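Long-range contacts in ribonuclease (Chelonia mydas, PDB 2ZPO), which probably cleaves single- and double-stranded RNA on the 3' side of pyrimidine nucleotides, as a secreted member of the pancreatic ribonuclease family: residues V47-A52 with A74-T79; G67-S72 with R102-C107. One frame throughout, in Å; residues are numbered along the deposited sequence.

Both contacts use strand 69-83 of the curved antiparallel sheet of this pancreatic ribonuclease fold. Contact 1 holds the middle of that strand, past its corner at A74, to the end of strand 43-47 and the turn that leads to helix 51-55. It is buried, with apolar packing joined by a backbone bond, an imidazole-hydroxyl bond and one bridging water. Contact 2 pairs the first part of the strand with strand 94-108, its hairpin partner. It is only partly buried. One face carries the D71-R104 salt bridge, while R70 lies on the other face and R102 at the end. The two contacts meet where I103 packs on F76 and L78.

Contact 1: residues V47-A52 with A74-T79; sequences VHASAA and ASFALT
H48 grips the neighbouring strand twice, with its backbone and with its ring. This is the edge where strand 43-47 ends against strand 69-83 in the antiparallel sheet of the ribonuclease A fold. V47 and L78 form a non-hydrogen-bonded pair. The amide N of H48 then gives a nearly straight bond to A77 O at 2.8 Å. The H48 ring is placed by chi1 -47°, with CG anti to the carbonyl carbon, and reaches along the strand to T79. NE2 and T79 OG1 share a nearly straight hydrogen bond of 2.7 Å at the ring edge, in plane. ND1 is bonded to D13 O, so both ring nitrogens have partners and the rotation of the ring is fixed. T79 OG1 also takes a bond from R16 NH2. An alanine in place of H48 would probably leave T79 OG1 without its imidazole mate and D13 O without its ring partner, and loosen the hold of this turn on the strand.

A second, apolar set of contacts surrounds V47. V47 CG1 lies anti to the backbone N, at chi1 -179°, and touches F76 CB at 3.8 Å. V47 CG2 lies beside L78 CD2; these two side chains run side by side and point the same way. The A118 and Y115 side chains also touch L78, and V47 lies near the probable proton acceptor H11. A49 CB comes to 3.4 Å from CD2 of the F76 ring. One water bridges the two segments, giving a hydrogen to H48 O at 2.8 Å and accepting one from A77 N at 3.1 Å.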
loop_
_atom_site.group_PDB
_atom_site.type_symbol
_atom_site.label_atom_id
_atom_site.label_comp_id
_atom_site.label_asym_id
_atom_site.label_seq_id
_atom_site.Cartn_x
_atom_site.Cartn_y
_atom_site.Cartn_z
ATOM N N VAL A 47 -1.034 -2.729 2.933
ATOM C CA VAL A 47 -2.251 -2.931 3.716
ATOM C C VAL A 47 -2.312 -4.422 4.064
ATOM O O VAL A 47 -2.218 -5.263 3.172
ATOM C CB VAL A 47 -3.516 -2.516 2.907
ATOM C CG1 VAL A 47 -4.742 -2.708 3.754
ATOM C CG2 VAL A 47 -3.423 -1.046 2.408
ATOM N N HIS A 48 -2.511 -4.749 5.350
ATOM C CA HIS A 48 -2.530 -6.160 5.807
ATOM C C HIS A 48 -3.963 -6.647 5.947
ATOM O O HIS A 48 -4.478 -6.893 7.046
ATOM C CB HIS A 48 -1.711 -6.330 7.096
ATOM C CG HIS A 48 -0.378 -5.665 7.009
ATOM N ND1 HIS A 48 0.501 -5.918 5.973
ATOM C CD2 HIS A 48 0.193 -4.693 7.768
ATOM C CE1 HIS A 48 1.577 -5.159 6.123
ATOM N NE2 HIS A 48 1.412 -4.410 7.203
ATOM N N ALA A 49 -4.615 -6.761 4.800
ATOM C CA ALA A 49 -5.965 -7.327 4.699
ATOM C C ALA A 49 -6.000 -7.999 3.329
ATOM O O ALA A 49 -5.180 -7.709 2.460
ATOM C CB ALA A 49 -7.007 -6.230 4.754
ATOM N N SER A 50 -6.961 -8.884 3.138
ATOM C CA SER A 50 -7.041 -9.587 1.861
ATOM C C SER A 50 -7.458 -8.686 0.699
ATOM O O SER A 50 -8.053 -7.612 0.867
ATOM C CB SER A 50 -8.025 -10.756 1.974
ATOM O OG SER A 50 -9.352 -10.309 2.067
ATOM N N ALA A 51 -7.158 -9.160 -0.512
ATOM C CA ALA A 51 -7.603 -8.452 -1.695
ATOM C C ALA A 51 -9.111 -8.233 -1.679
ATOM O O ALA A 51 -9.583 -7.155 -2.034
ATOM C CB ALA A 51 -7.157 -9.219 -2.968
ATOM N N ALA A 52 -9.872 -9.255 -1.251
ATOM C CA ALA A 52 -11.327 -9.166 -1.134
ATOM C C ALA A 52 -11.751 -8.096 -0.128
ATOM O O ALA A 52 -12.624 -7.295 -0.400
ATOM C CB ALA A 52 -11.927 -10.525 -0.769
ATOM N N ALA A 74 -13.977 -0.014 7.186
ATOM C CA ALA A 74 -13.068 -0.623 8.156
ATOM C C ALA A 74 -11.725 0.114 8.318
ATOM O O ALA A 74 -11.220 0.756 7.383
ATOM C CB ALA A 74 -12.824 -2.087 7.762
ATOM N N SER A 75 -11.140 0.007 9.514
ATOM C CA SER A 75 -9.739 0.332 9.726
ATOM C C SER A 75 -8.934 -0.939 9.417
ATOM O O SER A 75 -9.428 -2.075 9.622
ATOM C CB SER A 75 -9.506 0.761 11.182
ATOM O OG SER A 75 -10.012 2.078 11.429
ATOM N N PHE A 76 -7.734 -0.755 8.871
ATOM C CA PHE A 76 -6.861 -1.852 8.482
ATOM C C PHE A 76 -5.500 -1.733 9.149
ATOM O O PHE A 76 -5.056 -0.628 9.401
ATOM C CB PHE A 76 -6.629 -1.831 6.960
ATOM C CG PHE A 76 -7.873 -2.071 6.158
ATOM C CD1 PHE A 76 -8.552 -1.014 5.577
ATOM C CD2 PHE A 76 -8.401 -3.362 6.025
ATOM C CE1 PHE A 76 -9.720 -1.233 4.844
ATOM C CE2 PHE A 76 -9.578 -3.569 5.294
ATOM C CZ PHE A 76 -10.215 -2.503 4.681
ATOM N N ALA A 77 -4.868 -2.878 9.436
ATOM C CA ALA A 77 -3.449 -2.880 9.805
ATOM C C ALA A 77 -2.660 -2.404 8.574
ATOM O O ALA A 77 -2.850 -2.906 7.458
ATOM C CB ALA A 77 -3.003 -4.276 10.196
ATOM N N LEU A 78 -1.753 -1.453 8.787
ATOM C CA LEU A 78 -0.934 -0.844 7.726
ATOM C C LEU A 78 0.525 -0.793 8.113
ATOM O O LEU A 78 0.850 -0.644 9.299
ATOM C CB LEU A 78 -1.372 0.602 7.478
ATOM C CG LEU A 78 -2.832 0.900 7.185
ATOM C CD1 LEU A 78 -3.008 2.383 7.003
ATOM C CD2 LEU A 78 -3.311 0.153 5.930
ATOM N N THR A 79 1.400 -0.925 7.121
ATOM C CA THR A 79 2.797 -0.540 7.310
ATOM C C THR A 79 3.134 0.477 6.232
ATOM O O THR A 79 2.889 0.238 5.032
ATOM C CB THR A 79 3.747 -1.737 7.193
ATOM O OG1 THR A 79 3.323 -2.741 8.123
ATOM C CG2 THR A 79 5.214 -1.325 7.512
HETATM O O HOH W 1 -6.337 -5.432 8.602
#

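Contact 2: residues G67-S72 with R102-C107; sequences GNLRDS and RIRIAC. With GOL (glycerol), chain G.
S72 O is gripped by the guanidinium of R102, which meets it by its edge. NE donates to it at 2.8 Å, with the oxygen tilted 22° out of the guanidinium plane, and NH2 adds a weak, longer bond. A water joins R102 NH2 to D71 O. On the same residue S72 OG accepts from I103 N at 2.9 Å. It is also bonded to A74 O.

This is the open end of a beta hairpin, far from its turn, where strand 69-83 runs antiparallel to strand 94-108. R70 and I105 form a hydrogen-bonded pair, with L69-A106 and D71-R104 as non-hydrogen-bonded pairs around it. C107 N reaches N68 O at 2.9 Å.

On the face of L69, D71 and R104, the aspartate and arginine side chains lie side by side. R104 CG is anti to the backbone N (178°), and the chain turns at chi3 toward the carboxylate. R104 NE and D71 OD1 form a salt bridge at 2.7 Å, the N-H pointing almost straight at the oxygen. The bond uses the syn lone pair of OD1, and the carboxylate and guanidinium planes are only 9° apart. L69 CD2 packs on A106 CB nearby. On the other face R70 CG touches C107 SG, whose disulfide to C58 ties in a further loop, and R70 NE is bonded to I57 O. R104 NH1 also lies close to NH2 of R117, so the carboxylate of D71 is likely to offset part of that like charge.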
loop_
_atom_site.group_PDB
_atom_site.type_symbol
_atom_site.label_atom_id
_atom_site.label_comp_id
_atom_site.label_asym_id
_atom_site.label_seq_id
_atom_site.Cartn_x
_atom_site.Cartn_y
_atom_site.Cartn_z
ATOM N N GLY A 67 -14.548 12.359 -6.718
ATOM C CA GLY A 67 -13.961 11.807 -7.928
ATOM C C GLY A 67 -14.085 10.293 -7.899
ATOM O O GLY A 67 -15.172 9.779 -7.670
ATOM N N ASN A 68 -12.964 9.603 -8.099
ATOM C CA ASN A 68 -12.960 8.134 -8.075
ATOM C C ASN A 68 -12.440 7.544 -6.758
ATOM O O ASN A 68 -12.126 6.336 -6.704
ATOM C CB ASN A 68 -12.234 7.503 -9.275
ATOM C CG ASN A 68 -10.721 7.680 -9.254
ATOM O OD1 ASN A 68 -10.029 7.074 -10.083
ATOM N ND2 ASN A 68 -10.192 8.498 -8.349
ATOM N N LEU A 69 -12.344 8.404 -5.740
ATOM C CA LEU A 69 -11.753 8.037 -4.453
ATOM C C LEU A 69 -12.859 7.492 -3.557
ATOM O O LEU A 69 -14.017 7.903 -3.659
ATOM C CB LEU A 69 -11.142 9.266 -3.786
ATOM C CG LEU A 69 -9.954 9.882 -4.536
ATOM C CD1 LEU A 69 -9.407 11.068 -3.777
ATOM C CD2 LEU A 69 -8.864 8.873 -4.811
ATOM N N ARG A 70 -12.494 6.545 -2.699
ATOM C CA ARG A 70 -13.462 5.949 -1.789
ATOM C C ARG A 70 -12.747 5.791 -0.479
ATOM O O ARG A 70 -11.566 5.436 -0.467
ATOM C CB ARG A 70 -13.857 4.540 -2.229
ATOM C CG ARG A 70 -14.225 4.364 -3.708
ATOM C CD ARG A 70 -15.687 4.450 -3.880
ATOM N NE ARG A 70 -16.456 3.459 -3.124
ATOM C CZ ARG A 70 -17.781 3.506 -3.058
ATOM N NH1 ARG A 70 -18.428 4.488 -3.702
ATOM N NH2 ARG A 70 -18.464 2.612 -2.352
ATOM N N ASP A 71 -13.477 5.974 0.607
ATOM C CA ASP A 71 -12.948 5.751 1.946
ATOM C C ASP A 71 -13.489 4.436 2.512
ATOM O O ASP A 71 -14.697 4.155 2.403
ATOM C CB ASP A 71 -13.395 6.890 2.851
ATOM C CG ASP A 71 -12.715 8.191 2.517
ATOM O OD1 ASP A 71 -11.701 8.152 1.798
ATOM O OD2 ASP A 71 -13.190 9.252 2.983
ATOM N N SER A 72 -12.608 3.639 3.091
ATOM C CA SER A 72 -13.040 2.344 3.674
ATOM C C SER A 72 -13.872 2.505 4.917
ATOM O O SER A 72 -13.679 3.426 5.694
ATOM C CB SER A 72 -11.835 1.477 4.026
ATOM O OG SER A 72 -11.047 2.038 5.056
ATOM N N ARG A 102 -8.393 3.659 8.784
ATOM C CA ARG A 102 -9.173 3.601 7.538
ATOM C C ARG A 102 -8.302 4.135 6.404
ATOM O O ARG A 102 -7.333 4.880 6.614
ATOM C CB ARG A 102 -10.490 4.398 7.644
ATOM C CG ARG A 102 -11.441 3.861 8.742
ATOM C CD ARG A 102 -12.580 4.840 9.053
ATOM N NE ARG A 102 -13.371 5.181 7.885
ATOM C CZ ARG A 102 -13.610 6.408 7.428
ATOM N NH1 ARG A 102 -13.143 7.482 8.054
ATOM N NH2 ARG A 102 -14.364 6.558 6.349
ATOM N N ILE A 103 -8.647 3.738 5.188
ATOM C CA ILE A 103 -7.856 4.132 4.020
ATOM C C ILE A 103 -8.730 4.706 2.906
ATOM O O ILE A 103 -9.926 4.379 2.798
ATOM C CB ILE A 103 -6.982 2.960 3.450
ATOM C CG1 ILE A 103 -7.847 1.787 2.962
ATOM C CG2 ILE A 103 -5.951 2.517 4.502
ATOM C CD1 ILE A 103 -7.088 0.678 2.215
ATOM N N ARG A 104 -8.082 5.528 2.061
ATOM C CA ARG A 104 -8.719 6.168 0.910
ATOM C C ARG A 104 -7.990 5.639 -0.306
ATOM O O ARG A 104 -6.755 5.756 -0.393
ATOM C CB ARG A 104 -8.583 7.707 0.991
ATOM C CG ARG A 104 -9.177 8.425 -0.213
ATOM C CD ARG A 104 -9.242 9.920 -0.022
ATOM N NE ARG A 104 -10.255 10.239 0.980
ATOM C CZ ARG A 104 -10.469 11.451 1.464
ATOM N NH1 ARG A 104 -9.731 12.471 1.020
ATOM N NH2 ARG A 104 -11.412 11.624 2.381
ATOM N N ILE A 105 -8.727 4.967 -1.165
ATOM C CA ILE A 105 -8.152 4.410 -2.400
ATOM C C ILE A 105 -8.884 4.982 -3.639
ATOM O O ILE A 105 -9.947 5.563 -3.503
ATOM C CB ILE A 105 -8.166 2.834 -2.400
ATOM C CG1 ILE A 105 -9.601 2.283 -2.394
ATOM C CG2 ILE A 105 -7.365 2.307 -1.209
ATOM C CD1 ILE A 105 -9.664 0.738 -2.527
ATOM N N ALA A 106 -8.280 4.834 -4.818
ATOM C CA ALA A 106 -8.984 5.133 -6.070
ATOM C C ALA A 106 -9.489 3.836 -6.638
ATOM O O ALA A 106 -8.735 2.846 -6.719
ATOM C CB ALA A 106 -8.042 5.792 -7.070
ATOM N N CYS A 107 -10.759 3.837 -7.033
ATOM C CA CYS A 107 -11.356 2.690 -7.705
ATOM C C CYS A 107 -11.683 2.989 -9.171
ATOM O O CYS A 107 -11.890 4.159 -9.586
ATOM C CB CYS A 107 -12.598 2.192 -6.970
ATOM S SG CYS A 107 -12.304 1.695 -5.224
HETATM C C1 GOL G . -14.868 11.922 6.340
HETATM O O1 GOL G . -14.192 13.163 6.293
HETATM C C2 GOL G . -13.967 10.764 6.779
HETATM O O2 GOL G . -12.716 11.209 7.262
HETATM C C3 GOL G . -13.723 9.836 5.597
HETATM O O3 GOL G . -14.942 9.460 4.993
HETATM O O HOH W 2 -11.088 5.462 -11.782
HETATM O O HOH W 3 -16.205 5.255 4.558
#